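Local coordinates for protein carbohydrate kinase, FGGY (Rhodospirillum rubrum, PDB 3IFR) that probably phosphorylates D-xylulose at the expense of ATP, as a xylulose kinase of the FGGY carbohydrate kinase family, at residues 472-475 / 476-479; 418-421 / 422-425; 143-147 / 148-152. All blocks are in the same frame, centred on the assembly; numbering follows the deposited sequence.

Contact 1. Residues 472-475 / 476-479; sequences PAKA and EVYD
Lys474, just ahead of the C-terminal helix 475-496, and Tyr478 in its first turn run their side chains alongside each other in the same direction. This i/i+4 pairing belongs to the start of an alpha-helix, where the chain, coming out of the loop after strand 463-468, takes up regular bonding. The touch is light: CG of Lys474 comes to 4.1 Å from CE2 of Tyr478. The backbone supplies the firmer tie, Tyr478 N donating to Lys474 O over 3.1 Å in a nearly straight bond of 173°. Anti to its own carbonyl carbon (chi1 -77°), Tyr478 CG brings the ring obliquely past Lys474 O. Tyr478 is buried, and its phenol oxygen bonds to Glu381 and Arg377 of helix 372-397, so the ring bridges two helices, with Ile419 and Val423 of helix 414-424 also against it. Lys474, more open to solvent, leads its amine away from the turn. On another side of the helix Asp479 N bonds to Ala475 O over 2.9 Å, and the aspartate itself forms a salt bridge with Arg388. Val477 puts CG1 between its backbone N and carbonyl carbon (chi1 50°), 3.3 Å from Lys474 O.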
ATOM      1  N   PRO A 472     -17.345  -4.596 -25.727  1.00 28.84           N
ATOM      2  CA  PRO A 472     -16.242  -4.810 -26.654  1.00 24.41           C
ATOM      3  C   PRO A 472     -16.256  -3.801 -27.766  1.00 27.11           C
ATOM      4  O   PRO A 472     -15.222  -3.594 -28.365  1.00 27.26           O
ATOM      5  CB  PRO A 472     -16.528  -6.218 -27.198  1.00 25.60           C
ATOM      6  CG  PRO A 472     -17.288  -6.866 -26.077  1.00 26.06           C
ATOM      7  CD  PRO A 472     -18.234  -5.767 -25.690  1.00 27.36           C
ATOM      8  N   ALA A 473     -17.378  -3.154 -28.026  1.00 29.66           N
ATOM      9  CA  ALA A 473     -17.472  -2.147 -29.054  1.00 30.43           C
ATOM     10  C   ALA A 473     -16.753  -0.860 -28.707  1.00 31.81           C
ATOM     11  O   ALA A 473     -16.514  -0.063 -29.567  1.00 34.74           O
ATOM     12  CB  ALA A 473     -18.896  -1.864 -29.368  1.00 31.29           C
ATOM     13  N   LYS A 474     -16.412  -0.692 -27.438  1.00 30.59           N
ATOM     14  CA  LYS A 474     -15.658   0.411 -26.902  1.00 25.53           C
ATOM     15  C   LYS A 474     -14.171   0.187 -26.955  1.00 26.27           C
ATOM     16  O   LYS A 474     -13.427   1.066 -26.695  1.00 26.78           O
ATOM     17  CB  LYS A 474     -16.027   0.572 -25.453  1.00 27.33           C
ATOM     18  CG  LYS A 474     -16.786   1.753 -25.092  1.00 28.67           C
ATOM     19  CD  LYS A 474     -17.937   1.983 -25.940  1.00 28.13           C
ATOM     20  CE  LYS A 474     -18.878   2.842 -25.222  1.00 32.51           C
ATOM     21  NZ  LYS A 474     -19.756   3.498 -26.124  1.00 40.37           N
ATOM     22  N   ALA A 475     -13.725  -1.000 -27.286  1.00 25.51           N
ATOM     23  CA  ALA A 475     -12.311  -1.263 -27.288  1.00 24.28           C
ATOM     24  C   ALA A 475     -11.562  -0.407 -28.293  1.00 26.78           C
ATOM     25  O   ALA A 475     -10.453  -0.050 -28.067  1.00 26.86           O
ATOM     26  CB  ALA A 475     -12.055  -2.655 -27.529  1.00 19.11           C
ATOM     27  N   GLU A 476     -12.203  -0.076 -29.387  1.00 20.00           N
ATOM     28  CA  GLU A 476     -11.570   0.637 -30.468  1.00 20.00           C
ATOM     29  C   GLU A 476     -11.398   2.137 -30.203  1.00 20.00           C
ATOM     30  O   GLU A 476     -10.418   2.670 -30.513  1.00 30.85           O
ATOM     31  CB  GLU A 476     -12.339   0.369 -31.740  1.00 20.00           C
ATOM     32  CG  GLU A 476     -11.657   0.731 -32.987  1.00 20.00           C
ATOM     33  CD  GLU A 476     -12.543   0.545 -34.197  1.00 20.00           C
ATOM     34  OE1 GLU A 476     -12.314  -0.440 -34.920  1.00 20.00           O
ATOM     35  OE2 GLU A 476     -13.471   1.359 -34.409  1.00 20.00           O
ATOM     36  N   VAL A 477     -12.357   2.788 -29.608  1.00 26.88           N
ATOM     37  CA  VAL A 477     -12.169   4.126 -29.119  1.00 26.69           C
ATOM     38  C   VAL A 477     -11.198   4.218 -27.938  1.00 27.19           C
ATOM     39  O   VAL A 477     -10.338   5.020 -27.942  1.00 27.51           O
ATOM     40  CB  VAL A 477     -13.487   4.783 -28.803  1.00 26.73           C
ATOM     41  CG1 VAL A 477     -14.304   3.938 -27.977  1.00 29.12           C
ATOM     42  CG2 VAL A 477     -13.268   6.002 -28.115  1.00 30.86           C
ATOM     43  N   TYR A 478     -11.307   3.377 -26.943  1.00 24.16           N
ATOM     44  CA  TYR A 478     -10.365   3.501 -25.834  1.00 26.37           C
ATOM     45  C   TYR A 478      -8.920   3.121 -26.217  1.00 26.66           C
ATOM     46  O   TYR A 478      -7.970   3.689 -25.669  1.00 24.98           O
ATOM     47  CB  TYR A 478     -10.844   2.805 -24.562  1.00 22.08           C
ATOM     48  CG  TYR A 478     -11.903   3.605 -23.850  1.00 23.77           C
ATOM     49  CD1 TYR A 478     -11.683   4.930 -23.537  1.00 24.09           C
ATOM     50  CD2 TYR A 478     -13.122   3.040 -23.490  1.00 22.44           C
ATOM     51  CE1 TYR A 478     -12.651   5.697 -22.901  1.00 24.21           C
ATOM     52  CE2 TYR A 478     -14.078   3.788 -22.845  1.00 22.33           C
ATOM     53  CZ  TYR A 478     -13.841   5.119 -22.561  1.00 22.99           C
ATOM     54  OH  TYR A 478     -14.781   5.882 -21.897  1.00 26.45           O
ATOM     55  N   ASP A 479      -8.770   2.197 -27.172  1.00 23.81           N
ATOM     56  CA  ASP A 479      -7.472   1.894 -27.733  1.00 27.07           C
ATOM     57  C   ASP A 479      -6.814   3.129 -28.355  1.00 30.57           C
ATOM     58  O   ASP A 479      -5.616   3.398 -28.098  1.00 29.74           O
ATOM     59  CB  ASP A 479      -7.567   0.790 -28.780  1.00 30.04           C
ATOM     60  CG  ASP A 479      -7.501  -0.605 -28.168  1.00 33.53           C
ATOM     61  OD1 ASP A 479      -6.951  -0.748 -27.056  1.00 39.67           O
ATOM     62  OD2 ASP A 479      -7.990  -1.561 -28.797  1.00 32.89           O
TER

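Contact 2. Residues 418-421 / 422-425; sequences GIMA and DVLQ
Met420 O accepts two backbone hydrogen bonds in the last turn of helix 414-424. Leu424 N reaches it over 2.9 Å in the regular i+4 manner, whereas Val423 N, at 3.2 Å, stands well above the carbonyl plane. The selenomethionine side chain reaches both donors' residues with its terminal methyl: bent at chi2 and chi3, it turns the methyl forward along the helix and crosses Leu424 obliquely, with CE 4.0 Å from Leu424 CB. The same methyl lies 4.3 Å from Val423 CG1. Val423 sends its other branch, CG2, beside its own backbone N, where it comes to 3.4 Å from Ile419 O. Two residues before Leu424, Asp422 N bonds to Gly418 O, one turn back, over 2.9 Å, and the carboxylate hangs beside that carbonyl while OD1 accepts from Asp471 N in the loop before helix 475-496. Replacing Asp422 by an alanine removes this acceptor and would probably leave the Asp471 amide without its mate, the loop then less firmly held. Gln425 then leaves helical geometry with positive phi. The helix ending here is the connecting helix of a beta-alpha-beta unit, between strands 403-407 and 428-432 of the C-terminal FGGY domain.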
ATOM      1  N   GLY A 418     -17.523   1.452 -15.206  1.00 21.62           N
ATOM      2  CA  GLY A 418     -17.856   1.117 -16.580  1.00 19.59           C
ATOM      3  C   GLY A 418     -16.716   1.590 -17.453  1.00 21.33           C
ATOM      4  O   GLY A 418     -16.204   0.853 -18.305  1.00 20.97           O
ATOM      5  N   ILE A 419     -16.260   2.816 -17.211  1.00 21.06           N
ATOM      6  CA  ILE A 419     -15.150   3.342 -17.993  1.00 18.72           C
ATOM      7  C   ILE A 419     -13.912   2.477 -17.810  1.00 19.73           C
ATOM      8  O   ILE A 419     -13.229   2.140 -18.774  1.00 18.91           O
ATOM      9  CB  ILE A 419     -14.866   4.812 -17.633  1.00 22.36           C
ATOM     10  CG1 ILE A 419     -15.953   5.713 -18.252  1.00 21.06           C
ATOM     11  CG2 ILE A 419     -13.398   5.241 -17.998  1.00 14.73           C
ATOM     12  CD1 ILE A 419     -15.995   7.079 -17.606  1.00 19.24           C
HETATM   13  N   MSE A 420     -13.595   2.134 -16.567  1.00 20.14           N
HETATM   14  CA  MSE A 420     -12.411   1.320 -16.316  1.00 20.70           C
HETATM   15  C   MSE A 420     -12.440   0.005 -17.096  1.00 20.73           C
HETATM   16  O   MSE A 420     -11.453  -0.365 -17.725  1.00 21.11           O
HETATM   17  CB  MSE A 420     -12.294   0.996 -14.834  1.00 22.65           C
HETATM   18  CG  MSE A 420     -11.052   0.170 -14.484  1.00 23.67           C
HETATM   19 SE   MSE A 420      -9.429   1.307 -14.565  1.00 40.20          SE
HETATM   20  CE  MSE A 420      -8.552   0.479 -16.158  1.00 20.47           C
ATOM     21  N   ALA A 421     -13.582  -0.700 -17.040  1.00 18.64           N
ATOM     22  CA  ALA A 421     -13.704  -1.969 -17.701  1.00 18.65           C
ATOM     23  C   ALA A 421     -13.612  -1.825 -19.208  1.00 19.18           C
ATOM     24  O   ALA A 421     -12.940  -2.638 -19.860  1.00 17.98           O
ATOM     25  CB  ALA A 421     -14.985  -2.653 -17.310  1.00 21.21           C
ATOM     26  N   ASP A 422     -14.293  -0.814 -19.759  1.00 18.17           N
ATOM     27  CA  ASP A 422     -14.270  -0.594 -21.214  1.00 23.14           C
ATOM     28  C   ASP A 422     -12.869  -0.234 -21.726  1.00 22.39           C
ATOM     29  O   ASP A 422     -12.550  -0.417 -22.922  1.00 20.89           O
ATOM     30  CB  ASP A 422     -15.234   0.509 -21.657  1.00 24.02           C
ATOM     31  CG  ASP A 422     -16.698   0.092 -21.587  1.00 25.44           C
ATOM     32  OD1 ASP A 422     -16.972  -1.124 -21.574  1.00 24.08           O
ATOM     33  OD2 ASP A 422     -17.565   1.005 -21.543  1.00 26.08           O
ATOM     34  N   VAL A 423     -12.039   0.270 -20.826  1.00 19.58           N
ATOM     35  CA  VAL A 423     -10.687   0.699 -21.226  1.00 23.05           C
ATOM     36  C   VAL A 423      -9.729  -0.488 -21.112  1.00 22.86           C
ATOM     37  O   VAL A 423      -8.813  -0.701 -21.925  1.00 18.84           O
ATOM     38  CB  VAL A 423     -10.189   1.838 -20.326  1.00 19.40           C
ATOM     39  CG1 VAL A 423      -8.677   1.828 -20.249  1.00 19.44           C
ATOM     40  CG2 VAL A 423     -10.760   3.183 -20.803  1.00 20.53           C
ATOM     41  N   LEU A 424      -9.974  -1.258 -20.068  1.00 19.99           N
ATOM     42  CA  LEU A 424      -9.154  -2.381 -19.775  1.00 22.14           C
ATOM     43  C   LEU A 424      -9.594  -3.507 -20.704  1.00 20.07           C
ATOM     44  O   LEU A 424      -8.784  -4.291 -21.166  1.00 18.24           O
ATOM     45  CB  LEU A 424      -9.392  -2.773 -18.325  1.00 24.21           C
ATOM     46  CG  LEU A 424      -8.394  -3.755 -17.759  1.00 25.04           C
ATOM     47  CD1 LEU A 424      -7.098  -3.017 -17.529  1.00 24.72           C
ATOM     48  CD2 LEU A 424      -8.975  -4.342 -16.455  1.00 25.05           C
ATOM     49  N   GLN A 425     -10.893  -3.615 -20.950  1.00 21.26           N
ATOM     50  CA  GLN A 425     -11.364  -4.654 -21.858  1.00 21.99           C
ATOM     51  C   GLN A 425     -11.116  -5.996 -21.157  1.00 21.59           C
ATOM     52  O   GLN A 425     -10.714  -6.999 -21.768  1.00 24.11           O
ATOM     53  CB  GLN A 425     -10.578  -4.510 -23.159  1.00 19.82           C
ATOM     54  CG  GLN A 425     -11.331  -4.332 -24.504  1.00 23.75           C
ATOM     55  CD  GLN A 425     -12.823  -4.044 -24.460  1.00 23.68           C
ATOM     56  OE1 GLN A 425     -13.268  -2.938 -24.179  1.00 25.55           O
ATOM     57  NE2 GLN A 425     -13.596  -5.029 -24.845  1.00 25.04           N
TER

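Contact 3. Residues 143-147 / 148-152; sequences LRWIE and RHEPA
The C-terminal end of helix 139-149, in the N-terminal FGGY domain, carries an i/i+4 aromatic stack of Trp145 and His149. The imidazole lies almost parallel to the indole, in an offset stack on its five-membered ring with centroids 3.8 Å apart and planes at 4°. Indole NE1 sits over the centre of the imidazole, and His149 CB adds a CH-pi contact, 3.6 Å from the centroid of the six-membered ring. With chi1 at -179°, Trp145 carries its indole beside its own carbonyl and under the histidine. That carbonyl fixes the imidazole as well: Trp145 O accepts both His149 N, at 2.7 Å, and His149 ND1, at 3.2 Å, the latter bond lying near the ring plane and holding the imidazole against rotation. Arg109 supplies a cation-pi partner for the indole. Arg148 turns to Glu113 and Glu116, tying the helix end to helix 111-120. Glu150 breaks the helix and occupies the N-cap position of helix 151-155, its amide still bonded to Ile146 O. Its extended side chain meets the indole at a slant, the carboxylate turned 72° from the ring plane. OE2 forms a salt bridge with Arg100, while OE1, at the ring edge, lies 3.7 Å from Trp145 CH2.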
ATOM      1  N   LEU A 143      18.390   6.524   6.985  1.00 19.91           N
ATOM      2  CA  LEU A 143      19.585   6.292   7.818  1.00 20.62           C
ATOM      3  C   LEU A 143      20.747   7.265   7.511  1.00 22.64           C
ATOM      4  O   LEU A 143      21.290   7.882   8.432  1.00 23.00           O
ATOM      5  CB  LEU A 143      20.065   4.853   7.707  1.00 20.74           C
ATOM      6  CG  LEU A 143      19.840   3.911   8.884  1.00 23.11           C
ATOM      7  CD1 LEU A 143      18.886   4.474   9.902  1.00 19.89           C
ATOM      8  CD2 LEU A 143      19.428   2.478   8.395  1.00 19.56           C
ATOM      9  N   ARG A 144      21.111   7.431   6.231  1.00 22.84           N
ATOM     10  CA  ARG A 144      22.165   8.387   5.848  1.00 20.50           C
ATOM     11  C   ARG A 144      21.833   9.791   6.359  1.00 21.70           C
ATOM     12  O   ARG A 144      22.724  10.510   6.783  1.00 21.38           O
ATOM     13  CB  ARG A 144      22.321   8.470   4.325  1.00 22.61           C
ATOM     14  CG  ARG A 144      22.928   7.289   3.656  1.00 21.82           C
ATOM     15  CD  ARG A 144      24.391   7.103   3.989  1.00 23.91           C
ATOM     16  NE  ARG A 144      24.972   6.071   3.137  1.00 29.80           N
ATOM     17  CZ  ARG A 144      25.564   6.277   1.953  1.00 27.83           C
ATOM     18  NH1 ARG A 144      25.688   7.505   1.458  1.00 26.24           N
ATOM     19  NH2 ARG A 144      26.034   5.243   1.259  1.00 25.75           N
ATOM     20  N   TRP A 145      20.559  10.199   6.283  1.00 21.16           N
ATOM     21  CA  TRP A 145      20.164  11.537   6.746  1.00 22.09           C
ATOM     22  C   TRP A 145      20.424  11.678   8.255  1.00 23.22           C
ATOM     23  O   TRP A 145      21.049  12.622   8.720  1.00 24.91           O
ATOM     24  CB  TRP A 145      18.690  11.793   6.452  1.00 21.69           C
ATOM     25  CG  TRP A 145      18.228  13.140   6.883  1.00 20.87           C
ATOM     26  CD1 TRP A 145      18.108  14.253   6.100  1.00 21.49           C
ATOM     27  CD2 TRP A 145      17.811  13.526   8.204  1.00 18.97           C
ATOM     28  NE1 TRP A 145      17.662  15.312   6.859  1.00 21.73           N
ATOM     29  CE2 TRP A 145      17.462  14.890   8.147  1.00 20.05           C
ATOM     30  CE3 TRP A 145      17.679  12.847   9.417  1.00 17.15           C
ATOM     31  CZ2 TRP A 145      17.003  15.593   9.272  1.00 21.59           C
ATOM     32  CZ3 TRP A 145      17.225  13.543  10.531  1.00 19.13           C
ATOM     33  CH2 TRP A 145      16.908  14.902  10.456  1.00 19.91           C
ATOM     34  N   ILE A 146      19.931  10.720   9.015  1.00 19.86           N
ATOM     35  CA  ILE A 146      20.170  10.674  10.427  1.00 21.87           C
ATOM     36  C   ILE A 146      21.667  10.745  10.802  1.00 24.03           C
ATOM     37  O   ILE A 146      22.051  11.487  11.717  1.00 21.29           O
ATOM     38  CB  ILE A 146      19.546   9.394  11.009  1.00 22.43           C
ATOM     39  CG1 ILE A 146      18.053   9.587  11.209  1.00 21.76           C
ATOM     40  CG2 ILE A 146      20.176   9.031  12.334  1.00 23.12           C
ATOM     41  CD1 ILE A 146      17.394   8.283  11.501  1.00 27.86           C
ATOM     42  N   GLU A 147      22.502   9.950  10.139  1.00 23.47           N
ATOM     43  CA  GLU A 147      23.942   9.981  10.406  1.00 22.52           C
ATOM     44  C   GLU A 147      24.494  11.384  10.238  1.00 22.48           C
ATOM     45  O   GLU A 147      25.372  11.810  10.987  1.00 22.93           O
ATOM     46  CB  GLU A 147      24.674   9.112   9.407  1.00 25.01           C
ATOM     47  CG  GLU A 147      26.149   9.418   9.298  1.00 22.97           C
ATOM     48  CD  GLU A 147      26.863   8.367   8.481  1.00 25.37           C
ATOM     49  OE1 GLU A 147      27.603   7.604   9.091  1.00 34.27           O
ATOM     50  OE2 GLU A 147      26.661   8.263   7.251  1.00 26.54           O
ATOM     51  N   ARG A 148      24.014  12.103   9.236  1.00 20.11           N
ATOM     52  CA  ARG A 148      24.576  13.408   9.005  1.00 22.62           C
ATOM     53  C   ARG A 148      23.906  14.498   9.850  1.00 23.95           C
ATOM     54  O   ARG A 148      24.551  15.473  10.198  1.00 23.91           O
ATOM     55  CB  ARG A 148      24.613  13.778   7.499  1.00 22.89           C
ATOM     56  CG  ARG A 148      23.603  14.800   7.069  1.00 26.61           C
ATOM     57  CD  ARG A 148      24.129  15.806   6.041  1.00 26.94           C
ATOM     58  NE  ARG A 148      25.179  15.291   5.160  1.00 31.51           N
ATOM     59  CZ  ARG A 148      24.990  14.509   4.094  1.00 31.69           C
ATOM     60  NH1 ARG A 148      23.769  14.112   3.745  1.00 31.02           N
ATOM     61  NH2 ARG A 148      26.038  14.112   3.383  1.00 32.19           N
ATOM     62  N   HIS A 149      22.625  14.347  10.168  1.00 20.82           N
ATOM     63  CA  HIS A 149      21.921  15.389  10.902  1.00 23.43           C
ATOM     64  C   HIS A 149      21.853  15.137  12.391  1.00 22.89           C
ATOM     65  O   HIS A 149      21.718  16.073  13.162  1.00 23.53           O
ATOM     66  CB  HIS A 149      20.495  15.611  10.361  1.00 22.69           C
ATOM     67  CG  HIS A 149      20.471  16.333   9.053  1.00 24.24           C
ATOM     68  ND1 HIS A 149      20.887  15.741   7.873  1.00 22.85           N
ATOM     69  CD2 HIS A 149      20.132  17.595   8.743  1.00 21.62           C
ATOM     70  CE1 HIS A 149      20.791  16.617   6.900  1.00 23.40           C
ATOM     71  NE2 HIS A 149      20.343  17.749   7.396  1.00 24.79           N
ATOM     72  N   GLU A 150      21.887  13.878  12.795  1.00 21.08           N
ATOM     73  CA  GLU A 150      21.744  13.560  14.208  1.00 21.28           C
ATOM     74  C   GLU A 150      22.755  12.471  14.570  1.00 21.46           C
ATOM     75  O   GLU A 150      22.365  11.352  14.912  1.00 22.07           O
ATOM     76  CB  GLU A 150      20.297  13.140  14.527  1.00 19.85           C
ATOM     77  CG  GLU A 150      19.276  14.275  14.310  1.00 21.26           C
ATOM     78  CD  GLU A 150      17.826  13.851  14.504  1.00 24.33           C
ATOM     79  OE1 GLU A 150      16.905  14.620  14.133  1.00 24.14           O
ATOM     80  OE2 GLU A 150      17.586  12.749  15.038  1.00 27.11           O
ATOM     81  N   PRO A 151      24.059  12.794  14.457  1.00 19.19           N
ATOM     82  CA  PRO A 151      25.087  11.753  14.631  1.00 19.99           C
ATOM     83  C   PRO A 151      24.927  11.079  15.982  1.00 19.10           C
ATOM     84  O   PRO A 151      25.272   9.932  16.130  1.00 18.65           O
ATOM     85  CB  PRO A 151      26.420  12.506  14.590  1.00 19.22           C
ATOM     86  CG  PRO A 151      26.089  13.966  14.539  1.00 23.28           C
ATOM     87  CD  PRO A 151      24.606  14.160  14.419  1.00 22.91           C
ATOM     88  N   ALA A 152      24.429  11.791  16.978  1.00 21.94           N
ATOM     89  CA  ALA A 152      24.307  11.183  18.313  1.00 22.43           C
ATOM     90  C   ALA A 152      23.211  10.116  18.324  1.00 22.34           C
ATOM     91  O   ALA A 152      23.382   9.035  18.907  1.00 23.17           O
ATOM     92  CB  ALA A 152      24.058  12.237  19.394  1.00 18.96           C
TER

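How the contacts relate
All three contacts illustrate how side chains about one turn apart pack against each other near helix ends, but they sit at different places in the kinase. Contacts 1 and 2 are neighbours, their centres 9 Å apart: the opening turn of helix 475-496 packs on the closing turn of helix 414-424, with Tyr478 CG 3.3 Å from Val423 CG2. Together they form one helix-helix junction, also lined by helix 372-397. Contact 3 stands alone at the opposite side of the chain's centre, in the N-terminal FGGY domain, about 53 Å from contact 1 and 48 Å from contact 2 between centres.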